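Local coordinates for protein aspartate aminotransferase, cytoplasmic (Schizosaccharomyces pombe 972h-, PDB 6JPK) that catalyses the reversible transfer of the amino group from L-aspartate to 2-oxoglutarate, yielding oxaloacetate and L-glutamate, with pyridoxal 5'-phosphate as cofactor, at residues 118-122 with 123-127; 135-138 with 139-143; 157-160 with 161-164; 229-232 with 233-236; 351-355 with 356-360. The protein carries 1 engineered substitution. All blocks are in the same frame, centred on the assembly; numbering follows the deposited sequence.

Interaction 1 (118-122 with 123-127); sequences FIETF and YVKHT
Val-124 N donates to Ile-119 O at 2.9 Å (163° at the hydrogen) and Lys-125 N to Glu-120 O at 3.1 Å; these two five-residue bonds define the wider pi-type turn at residues 120-122. Tyr-123 N keeps a bent, residual i to i+4 bond to the same Ile-119 O, also of 2.9 Å. The axes of the short segments 118-122 and 123-127 stand 33° apart, consistent with the widened turn. The same i to i+5 spacing serves the side chains: Lys-125 NZ meets Glu-120 OE1 at 2.8 Å, on the syn lone pair, in a salt bridge. The glutamate gets there by a bend at chi2 (-80°), and the lysine chain, bent likewise, lays CD and CE beside the same oxygen. A leucine in place of Glu-120 would probably leave the ammonium of Lys-125 without this charged mate and free to swing into solvent. On the inner side, Ile-119 CG2 packs alongside Tyr-123 CB at 4.0 Å, while the tyrosine hydroxyl bonds to Gly-180 O. A water takes up Phe-122 O at 2.7 Å and also bonds His-126 NE2, whose direct bond to that carbonyl is weak. Phe-118 and Phe-122 pack on Ile-9 of the second subunit. The arrangement is a pi-type widening near the C-terminal end of helix 107-127, which covers strands 182-186 and 215-220 of the central sheet in this aminotransferase.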
# COMPACT_ATOMS: atom_id res chain seq x y z
N PHE A 118 12.37 0.91 9.19
CA PHE A 118 13.54 0.10 9.49
C PHE A 118 14.61 0.92 10.21
O PHE A 118 15.16 0.49 11.23
CB PHE A 118 14.12 -0.52 8.22
CG PHE A 118 15.39 -1.27 8.48
CD1 PHE A 118 15.35 -2.56 8.97
CD2 PHE A 118 16.62 -0.66 8.32
CE1 PHE A 118 16.51 -3.25 9.26
CE2 PHE A 118 17.78 -1.33 8.61
CZ PHE A 118 17.72 -2.64 9.08
N ILE A 119 14.94 2.10 9.67
CA ILE A 119 16.03 2.89 10.24
C ILE A 119 15.68 3.36 11.65
O ILE A 119 16.55 3.40 12.53
CB ILE A 119 16.37 4.07 9.30
CG1 ILE A 119 17.05 3.53 8.03
CG2 ILE A 119 17.29 5.07 9.99
CD1 ILE A 119 17.06 4.51 6.85
N GLU A 120 14.42 3.70 11.90
CA GLU A 120 14.02 4.11 13.25
C GLU A 120 14.24 2.98 14.25
O GLU A 120 14.85 3.18 15.31
CB GLU A 120 12.56 4.57 13.26
CG GLU A 120 12.12 5.19 14.59
CD GLU A 120 11.77 4.15 15.66
OE1 GLU A 120 12.03 4.43 16.85
OE2 GLU A 120 11.26 3.06 15.32
N THR A 121 13.77 1.77 13.93
CA THR A 121 13.87 0.65 14.87
C THR A 121 15.31 0.20 15.06
O THR A 121 15.74 -0.04 16.20
CB THR A 121 13.00 -0.52 14.37
OG1 THR A 121 11.63 -0.13 14.38
CG2 THR A 121 13.19 -1.77 15.25
N PHE A 122 16.08 0.07 13.99
CA PHE A 122 17.37 -0.60 14.06
C PHE A 122 18.56 0.35 14.05
O PHE A 122 19.70 -0.11 14.16
CB PHE A 122 17.49 -1.62 12.91
CG PHE A 122 16.55 -2.78 13.06
CD1 PHE A 122 16.86 -3.84 13.91
CD2 PHE A 122 15.33 -2.80 12.40
CE1 PHE A 122 15.99 -4.91 14.08
CE2 PHE A 122 14.45 -3.88 12.56
CZ PHE A 122 14.79 -4.93 13.41
N TYR A 123 18.32 1.66 13.97
CA TYR A 123 19.42 2.62 14.02
C TYR A 123 19.14 3.73 15.03
O TYR A 123 19.94 3.94 15.95
CB TYR A 123 19.68 3.21 12.63
CG TYR A 123 20.89 4.11 12.57
CD1 TYR A 123 22.18 3.58 12.67
CD2 TYR A 123 20.76 5.49 12.40
CE1 TYR A 123 23.29 4.39 12.60
CE2 TYR A 123 21.86 6.30 12.32
CZ TYR A 123 23.12 5.75 12.43
OH TYR A 123 24.24 6.56 12.36
N VAL A 124 18.02 4.44 14.86
CA VAL A 124 17.73 5.60 15.70
C VAL A 124 17.59 5.20 17.16
O VAL A 124 18.12 5.88 18.05
CB VAL A 124 16.47 6.34 15.19
CG1 VAL A 124 16.06 7.44 16.19
CG2 VAL A 124 16.71 6.93 13.80
N LYS A 125 16.88 4.09 17.43
CA LYS A 125 16.65 3.62 18.80
C LYS A 125 17.89 3.67 19.68
O LYS A 125 17.83 4.11 20.83
CB LYS A 125 16.12 2.18 18.75
CG LYS A 125 14.85 1.94 19.51
CD LYS A 125 13.65 2.52 18.79
CE LYS A 125 12.37 1.76 19.13
NZ LYS A 125 11.15 2.52 18.74
N HIS A 126 19.04 3.22 19.17
CA HIS A 126 20.22 3.16 20.01
C HIS A 126 21.23 4.27 19.73
O HIS A 126 22.11 4.50 20.57
CB HIS A 126 20.90 1.79 19.90
CG HIS A 126 21.50 1.51 18.56
ND1 HIS A 126 22.83 1.72 18.28
CD2 HIS A 126 20.94 1.06 17.41
CE1 HIS A 126 23.08 1.39 17.02
NE2 HIS A 126 21.94 1.00 16.47
N THR A 127 21.13 4.98 18.61
CA THR A 127 22.05 6.08 18.33
C THR A 127 21.48 7.46 18.64
O THR A 127 22.25 8.40 18.82
CB THR A 127 22.50 6.09 16.86
OG1 THR A 127 21.40 6.43 16.01
CG2 THR A 127 23.10 4.73 16.45
O HOH W 1 22.38 -0.37 13.85

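Interaction 2 (135-138 with 139-143)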
# COMPACT_ATOMS: atom_id res chain seq x y z
N ASN A 135 15.89 21.98 2.85
CA ASN A 135 14.98 23.10 3.06
C ASN A 135 14.95 23.95 1.79
O ASN A 135 15.90 24.72 1.55
CB ASN A 135 15.43 23.93 4.26
CG ASN A 135 14.41 25.00 4.64
OD1 ASN A 135 13.31 25.04 4.09
ND2 ASN A 135 14.77 25.85 5.59
N PRO A 136 13.90 23.86 0.94
CA PRO A 136 12.67 23.08 1.10
C PRO A 136 12.75 21.65 0.57
O PRO A 136 13.72 21.29 -0.12
CB PRO A 136 11.66 23.87 0.25
CG PRO A 136 12.51 24.36 -0.90
CD PRO A 136 13.86 24.70 -0.27
N THR A 137 11.74 20.84 0.86
CA THR A 137 11.63 19.51 0.26
C THR A 137 10.16 19.15 0.14
O THR A 137 9.28 19.90 0.57
CB THR A 137 12.39 18.45 1.09
OG1 THR A 137 12.47 17.24 0.33
CG2 THR A 137 11.66 18.17 2.41
N TRP A 138 9.91 17.99 -0.44
CA TRP A 138 8.58 17.38 -0.43
C TRP A 138 8.07 17.30 1.01
O TRP A 138 8.72 16.66 1.86
CB TRP A 138 8.66 16.00 -1.06
CG TRP A 138 7.36 15.31 -1.21
CD1 TRP A 138 6.17 15.88 -1.57
CD2 TRP A 138 7.10 13.92 -1.01
NE1 TRP A 138 5.18 14.92 -1.60
CE2 TRP A 138 5.73 13.71 -1.26
CE3 TRP A 138 7.90 12.83 -0.65
CZ2 TRP A 138 5.14 12.44 -1.16
CZ3 TRP A 138 7.32 11.58 -0.55
CH2 TRP A 138 5.95 11.40 -0.80
N PRO A 139 6.93 17.93 1.34
CA PRO A 139 6.54 18.07 2.76
C PRO A 139 6.30 16.75 3.48
O PRO A 139 6.44 16.70 4.71
CB PRO A 139 5.25 18.91 2.69
CG PRO A 139 5.33 19.62 1.35
CD PRO A 139 6.01 18.63 0.43
N VAL A 140 5.96 15.68 2.76
CA VAL A 140 5.80 14.39 3.40
C VAL A 140 7.12 13.86 3.96
O VAL A 140 7.11 13.01 4.86
CB VAL A 140 5.14 13.40 2.42
CG1 VAL A 140 5.08 12.01 2.99
CG2 VAL A 140 3.72 13.88 2.10
N HIS A 141 8.27 14.32 3.46
CA HIS A 141 9.53 13.86 4.03
C HIS A 141 9.59 14.16 5.52
O HIS A 141 10.09 13.35 6.30
CB HIS A 141 10.72 14.49 3.31
CG HIS A 141 11.10 13.80 2.04
ND1 HIS A 141 12.02 14.33 1.15
CD2 HIS A 141 10.67 12.64 1.49
CE1 HIS A 141 12.14 13.51 0.11
NE2 HIS A 141 11.33 12.48 0.30
N ARG A 142 9.07 15.31 5.94
CA ARG A 142 9.13 15.65 7.36
C ARG A 142 8.12 14.85 8.17
O ARG A 142 8.48 14.21 9.15
CB ARG A 142 8.91 17.15 7.58
CG ARG A 142 8.71 17.48 9.06
CD ARG A 142 8.52 18.98 9.33
NE ARG A 142 9.74 19.73 9.04
CZ ARG A 142 10.73 19.94 9.90
NH1 ARG A 142 10.69 19.46 11.15
NH2 ARG A 142 11.78 20.65 9.51
N THR A 143 6.84 14.88 7.77
CA THR A 143 5.81 14.25 8.58
C THR A 143 5.95 12.74 8.61
O THR A 143 5.68 12.12 9.64
CB THR A 143 4.40 14.64 8.09
OG1 THR A 143 4.27 14.33 6.70
CG2 THR A 143 4.17 16.13 8.27
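Trp-138 carries CG anti to the backbone N (chi1 -175°), and His-141 sets CG anti to its carbonyl carbon (chi1 -82°); together these torsions bring the two rings against each other across the turn into helix 140-147. The six-membered ring of the indole presents its edge to the imidazole face in an offset edge-to-face pair, with centroids 5.3 Å apart and planes at 77°. CE3 is the indole atom that does the touching, 3.5 Å from His-141 CD2. One face of the same ring receives Val-140: CB sits 3.7 Å from the centroid of the six-membered ring of Trp-138 and close to its normal, a CH-pi contact over the face. Near the pyrrole part, Trp-138 CD1 packs against Pro-139 CD at 3.4 Å.

The setting is the loop after strand 131-135 in the large domain of a fold-type I aminotransferase, where Trp-138, by similarity, binds L-aspartate. Its side chain lies about 4 Å from that of Asn-191 and about 5 Å from a bound phosphate ion.

The imidazole is held at both nitrogens. ND1 of His-141 shares a hydrogen bond of 3.1 Å with Thr-137 OG1, which also bonds His-186, while NE2 bonds the carboxylate of Asp-219. In the backbone, His-141 N donates to Trp-138 O at 2.9 Å, from above the carbonyl plane.

Interaction 3 (157-160 with 161-164)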
# COMPACT_ATOMS: atom_id res chain seq x y z
N TYR A 157 19.02 24.61 1.26
CA TYR A 157 19.05 24.13 -0.12
C TYR A 157 18.78 25.24 -1.13
O TYR A 157 19.53 25.39 -2.10
CB TYR A 157 18.05 22.98 -0.32
CG TYR A 157 18.40 22.18 -1.54
CD1 TYR A 157 17.86 22.51 -2.78
CD2 TYR A 157 19.31 21.14 -1.47
CE1 TYR A 157 18.21 21.80 -3.92
CE2 TYR A 157 19.67 20.42 -2.61
CZ TYR A 157 19.11 20.75 -3.83
OH TYR A 157 19.46 20.04 -4.97
N TRP A 158 17.72 26.00 -0.95
CA TRP A 158 17.39 27.08 -1.88
C TRP A 158 18.05 28.37 -1.40
O TRP A 158 17.77 28.84 -0.30
CB TRP A 158 15.88 27.26 -2.00
CG TRP A 158 15.42 28.36 -2.95
CD1 TRP A 158 14.76 29.52 -2.61
CD2 TRP A 158 15.58 28.39 -4.37
NE1 TRP A 158 14.50 30.26 -3.75
CE2 TRP A 158 14.99 29.59 -4.84
CE3 TRP A 158 16.15 27.52 -5.30
CZ2 TRP A 158 14.96 29.92 -6.19
CZ3 TRP A 158 16.12 27.85 -6.64
CH2 TRP A 158 15.54 29.05 -7.08
N ASP A 159 18.91 28.94 -2.24
CA ASP A 159 19.50 30.26 -2.02
C ASP A 159 18.61 31.25 -2.77
O ASP A 159 18.73 31.41 -3.99
CB ASP A 159 20.94 30.27 -2.52
CG ASP A 159 21.61 31.64 -2.46
OD1 ASP A 159 20.93 32.67 -2.21
OD2 ASP A 159 22.84 31.69 -2.67
N ALA A 160 17.71 31.93 -2.05
CA ALA A 160 16.67 32.71 -2.71
C ALA A 160 17.25 33.94 -3.41
O ALA A 160 16.81 34.30 -4.51
CB ALA A 160 15.59 33.11 -1.71
N LYS A 161 18.23 34.61 -2.78
CA LYS A 161 18.84 35.78 -3.40
C LYS A 161 19.48 35.44 -4.74
O LYS A 161 19.34 36.20 -5.71
CB LYS A 161 19.88 36.39 -2.46
CG LYS A 161 20.61 37.60 -3.04
CD LYS A 161 20.52 38.83 -2.11
CE LYS A 161 19.06 39.27 -1.87
NZ LYS A 161 18.95 40.51 -1.03
N ASN A 162 20.19 34.32 -4.82
CA ASN A 162 20.85 33.94 -6.06
C ASN A 162 20.02 32.98 -6.90
O ASN A 162 20.45 32.60 -8.00
CB ASN A 162 22.22 33.34 -5.75
CG ASN A 162 23.13 34.36 -5.06
OD1 ASN A 162 23.25 35.50 -5.51
ND2 ASN A 162 23.76 33.95 -3.95
N ARG A 163 18.83 32.60 -6.44
CA ARG A 163 17.96 31.62 -7.12
C ARG A 163 18.77 30.40 -7.56
O ARG A 163 18.79 30.01 -8.73
CB ARG A 163 17.22 32.28 -8.29
CG ARG A 163 16.34 33.48 -7.83
CD ARG A 163 15.97 34.44 -8.94
NE ARG A 163 14.75 35.18 -8.61
CZ ARG A 163 14.13 36.03 -9.43
NH1 ARG A 163 14.60 36.30 -10.65
NH2 ARG A 163 13.02 36.64 -9.01
N SER A 164 19.47 29.79 -6.61
CA SER A 164 20.35 28.68 -6.92
C SER A 164 20.42 27.75 -5.71
O SER A 164 19.77 27.98 -4.69
CB SER A 164 21.75 29.18 -7.30
OG SER A 164 22.30 29.92 -6.21
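Asp-159 and Ser-164 form an antiparallel hydrogen-bonded pair across a tight hairpin: Asp-159 N donates to Ser-164 O at 2.8 Å, and Ser-164 N returns to Asp-159 O at 3.2 Å. Arg-163 and Ser-164 both face Asp-159, which makes this a G1 beta bulge, with Arg-163 at positive phi and psi (46°, 54°). Inside the turn the carboxylate of Asp-159 grips Asn-162 twice. OD1 takes the backbone N from above the carboxylate plane, whereas OD2 takes the side-chain ND2 at 2.8 Å on the syn side; the carboxylate and amide planes stand 68° apart. An alanine in place of Asp-159 would probably leave both Asn-162 donors without these acceptors and its amide free to turn. Further out, Trp-158 lies alongside Arg-163, and Ser-164 N sits over one face of the indole. That tryptophan is positioned by Phe-359, edge-to-face, and by packing on Pro-136. Arg-163 runs extended to Ser-346 O, with a cation-pi contact to Trp-347, so the hairpin joining strands 152-159 and 164-165 at the sheet margin meets the chain near helix 349-352. The closest approach of tryptophan and arginine is ring to backbone: Arg-163 CA lies 3.5 Å from Trp-158 CH2.

Interaction 4 (229-232 with 233-236)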
# COMPACT_ATOMS: atom_id res chain seq x y z
N ASP A 229 17.87 10.47 -19.88
CA ASP A 229 19.06 9.63 -19.87
C ASP A 229 19.09 8.94 -18.51
O ASP A 229 19.29 9.61 -17.49
CB ASP A 229 20.32 10.48 -20.09
CG ASP A 229 21.61 9.67 -20.21
OD1 ASP A 229 21.78 8.64 -19.53
OD2 ASP A 229 22.48 10.08 -21.01
N LEU A 230 18.89 7.62 -18.49
CA LEU A 230 18.74 6.89 -17.23
C LEU A 230 20.02 6.90 -16.41
O LEU A 230 19.98 7.10 -15.19
CB LEU A 230 18.30 5.46 -17.51
CG LEU A 230 16.85 5.30 -17.95
CD1 LEU A 230 16.66 3.94 -18.61
CD2 LEU A 230 15.92 5.46 -16.77
N ASN A 231 21.17 6.64 -17.04
CA ASN A 231 22.43 6.59 -16.30
C ASN A 231 22.87 7.97 -15.82
O ASN A 231 23.47 8.09 -14.75
CB ASN A 231 23.53 5.96 -17.16
CG ASN A 231 23.30 4.48 -17.39
OD1 ASN A 231 22.41 3.88 -16.79
ND2 ASN A 231 24.09 3.89 -18.27
N ARG A 232 22.59 9.03 -16.60
CA ARG A 232 22.85 10.39 -16.12
C ARG A 232 22.04 10.69 -14.87
O ARG A 232 22.55 11.30 -13.92
CB ARG A 232 22.52 11.41 -17.22
CG ARG A 232 22.75 12.87 -16.82
CD ARG A 232 22.33 13.80 -17.97
NE ARG A 232 22.96 13.41 -19.22
CZ ARG A 232 22.53 13.75 -20.44
NH1 ARG A 232 21.43 14.49 -20.58
NH2 ARG A 232 23.18 13.33 -21.52
N ASP A 233 20.78 10.28 -14.84
CA ASP A 233 19.94 10.64 -13.70
C ASP A 233 20.26 9.81 -12.46
O ASP A 233 19.99 10.28 -11.35
CB ASP A 233 18.46 10.51 -14.08
CG ASP A 233 18.02 11.59 -15.07
OD1 ASP A 233 18.85 12.49 -15.36
OD2 ASP A 233 16.87 11.53 -15.58
N SER A 234 20.87 8.64 -12.61
CA SER A 234 21.34 7.84 -11.48
C SER A 234 22.82 8.07 -11.17
O SER A 234 23.39 7.31 -10.37
CB SER A 234 21.08 6.35 -11.74
OG SER A 234 21.88 5.87 -12.82
N TRP A 235 23.43 9.10 -11.74
CA TRP A 235 24.87 9.31 -11.58
C TRP A 235 25.28 9.43 -10.12
O TRP A 235 26.30 8.85 -9.70
CB TRP A 235 25.32 10.57 -12.35
CG TRP A 235 26.80 10.82 -12.16
CD1 TRP A 235 27.82 10.32 -12.92
CD2 TRP A 235 27.42 11.58 -11.11
NE1 TRP A 235 29.03 10.74 -12.42
CE2 TRP A 235 28.81 11.52 -11.31
CE3 TRP A 235 26.92 12.32 -10.03
CZ2 TRP A 235 29.73 12.16 -10.46
CZ3 TRP A 235 27.84 12.96 -9.18
CH2 TRP A 235 29.22 12.87 -9.40
N ALA A 236 24.52 10.18 -9.32
CA ALA A 236 24.90 10.41 -7.93
C ALA A 236 24.88 9.12 -7.12
O ALA A 236 25.78 8.88 -6.31
CB ALA A 236 23.97 11.45 -7.29
O HOH W 2 21.79 3.38 -13.94
O HOH W 3 24.78 6.23 -13.42
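Asp-233 N donates to Asp-229 O at 3.1 Å, and Ser-234 N to Leu-230 O at the same distance, two successive i to i+4 bonds of a short helix. The side chain of Asp-229 caps its N-terminal end. Asp-229 (chi1 -175°, CG opposite the backbone N) swings its carboxylate beside the first turn, where OD1 accepts from Arg-232 N at 3.1 Å, the donor coming from above the carboxylate plane. Arg-232 folds back through a bend at chi3 (-52°) and lays one face of its guanidinium over Asp-229 CB. Its NH2 and Asp-229 OD2 are 3.4 Å apart, but the oxygen lies well out of the guanidinium plane, so the attraction is one of charge alone.

An N-cap of this kind, an aspartate accepting from the backbone N three residues on, opens helix 230-233. Ser-234 then ends the helical backbone and stands at the N-cap position of helix 235-241, although its hydroxyl makes no capping bond there. Trp-235 N donates to Arg-232 O, from far above the carbonyl plane.

The hydroxyl of Ser-234, placed between the backbone N and carbonyl carbon (chi1 67°), turns back over the preceding turn. Two waters meet it: one lies 2.7 Å from Ser-234 OG and donates to Asn-231 OD1, and the other donates to Asn-231 O at 2.6 Å. Asn-231 OD1 accepts from Arg-89 as well. The buried carboxylate of Asp-233 has its partners elsewhere: OD1 bonds Ser-227 OG, and OD2 makes a weak bond to Gly-224 N. Trp-235 extends from the junction to a cation-pi contact with Arg-199.

Interaction 5 (351-355 with 356-360)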
# COMPACT_ATOMS: atom_id res chain seq x y z
N THR A 351 15.92 27.61 -16.78
CA THR A 351 16.48 26.57 -17.65
C THR A 351 17.64 25.81 -17.00
O THR A 351 18.03 24.75 -17.52
CB THR A 351 16.90 27.16 -19.01
OG1 THR A 351 17.81 28.25 -18.80
CG2 THR A 351 15.67 27.68 -19.79
N GLN A 352 18.18 26.28 -15.87
CA GLN A 352 19.21 25.53 -15.15
C GLN A 352 18.61 24.45 -14.26
O GLN A 352 19.29 23.45 -13.96
CB GLN A 352 20.09 26.47 -14.32
CG GLN A 352 21.02 27.32 -15.17
CD GLN A 352 21.56 28.52 -14.43
OE1 GLN A 352 21.02 28.94 -13.41
NE2 GLN A 352 22.64 29.09 -14.95
N GLN A 353 17.37 24.63 -13.84
CA GLN A 353 16.62 23.60 -13.14
C GLN A 353 16.21 22.48 -14.09
O GLN A 353 16.23 22.62 -15.32
CB GLN A 353 15.39 24.22 -12.48
CG GLN A 353 15.71 25.24 -11.38
CD GLN A 353 14.53 26.15 -11.06
OE1 GLN A 353 13.46 25.99 -11.65
NE2 GLN A 353 14.71 27.08 -10.14
N ILE A 354 15.80 21.36 -13.51
CA ILE A 354 15.46 20.16 -14.28
C ILE A 354 14.30 19.45 -13.60
O ILE A 354 14.11 19.55 -12.38
CB ILE A 354 16.69 19.24 -14.43
CG1 ILE A 354 16.50 18.21 -15.55
CG2 ILE A 354 17.00 18.53 -13.11
CD1 ILE A 354 17.81 17.56 -15.98
N GLY A 355 13.53 18.71 -14.39
CA GLY A 355 12.36 18.02 -13.85
C GLY A 355 11.11 18.86 -13.97
O GLY A 355 11.10 19.96 -14.54
N MET A 356 10.02 18.36 -13.40
CA MET A 356 8.76 19.04 -13.66
C MET A 356 8.39 20.08 -12.61
O MET A 356 7.35 20.72 -12.75
CB MET A 356 7.62 18.02 -13.82
CG MET A 356 7.16 17.29 -12.58
SD MET A 356 5.70 16.33 -13.05
CE MET A 356 4.42 17.55 -12.88
N PHE A 357 9.22 20.30 -11.58
CA PHE A 357 8.97 21.36 -10.61
C PHE A 357 10.03 22.45 -10.71
O PHE A 357 11.20 22.19 -11.02
CB PHE A 357 8.93 20.80 -9.18
CG PHE A 357 7.85 19.79 -8.98
CD1 PHE A 357 6.51 20.16 -9.02
CD2 PHE A 357 8.16 18.46 -8.76
CE1 PHE A 357 5.51 19.23 -8.84
CE2 PHE A 357 7.16 17.52 -8.57
CZ PHE A 357 5.83 17.90 -8.61
N SER A 358 9.62 23.68 -10.43
CA SER A 358 10.50 24.83 -10.55
C SER A 358 10.19 25.83 -9.45
O SER A 358 9.04 26.24 -9.28
CB SER A 358 10.32 25.52 -11.92
OG SER A 358 10.85 26.84 -11.89
N PHE A 359 11.23 26.23 -8.71
CA PHE A 359 11.14 27.43 -7.89
C PHE A 359 11.37 28.62 -8.82
O PHE A 359 12.48 28.81 -9.34
CB PHE A 359 12.14 27.40 -6.74
CG PHE A 359 11.52 27.15 -5.37
CD1 PHE A 359 10.45 26.27 -5.23
CD2 PHE A 359 12.03 27.78 -4.23
CE1 PHE A 359 9.89 26.02 -3.96
CE2 PHE A 359 11.46 27.55 -2.97
CZ PHE A 359 10.39 26.67 -2.84
N THR A 360 10.31 29.40 -9.06
CA THR A 360 10.38 30.54 -9.96
C THR A 360 11.10 31.73 -9.35
O THR A 360 11.63 32.58 -10.09
CB THR A 360 8.96 30.99 -10.36
OG1 THR A 360 8.24 31.36 -9.18
CG2 THR A 360 8.22 29.86 -11.09
O HOH W 4 11.98 19.39 -10.66
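Gln-353 spans from the end of helix 349-352 to strand 357-359 and grips it with both ends of its amide. NE2 donates to Phe-359 O at 2.9 Å, almost perfectly straight (176°) and with the oxygen in the amide plane; OE1 accepts from Ser-358 OG at 2.8 Å, the hydroxyl lying in the carbonyl plane. The glutamine chain runs extended beyond CG, which is what carries the amide across to the strand. Arg-331 adds a weak bond to the same OE1. This is the tight part of the contact, and its two direct bonds fix the rotation of the buried amide.

Towards the turn the loop and the strand are joined through water. A single water donates to Ile-354 O at 2.7 Å and accepts from Phe-357 N at 3.0 Å, linking the two backbones. Gly-355 forms the bend at phi 92° and psi -174°, where a CB would clash with Met-356 N and jam against the carbonyl of Ile-354. Outward from the bend, Phe-357 packs on Arg-383 and Asn-191, which by similarity bind L-aspartate.

The chemistry is therefore that of polar groups satisfied inside a buried loop: the amide occupies one donor and one acceptor of the strand, while Arg-331 also bonds Gly-355 O and Phe-357 O, so that the backbone behind the substrate pocket is probably held in a defined position.

Overall arrangement
All five contacts lie in series along the chain; each joins adjoining segments, and none encloses or crosses another. Interaction 1 shapes the end of helix 107-127 at the subunit interface, and interaction 2, also touching the second subunit, turns the chain from strand 131-135 into helix 140-147. Interaction 3 closes the hairpin after strand 152-159. Interaction 4 joins two short helices beyond strand 215-220, and interaction 5 links helix 349-352 to strand 357-359. Interactions 2, 3 and 5 touch one another: Pro-136 packs on Trp-158 and Phe-359, tying the sheet margin to 351-360. Interaction 4 approaches interaction 5 to about 5 Å between nearest atoms, without touching.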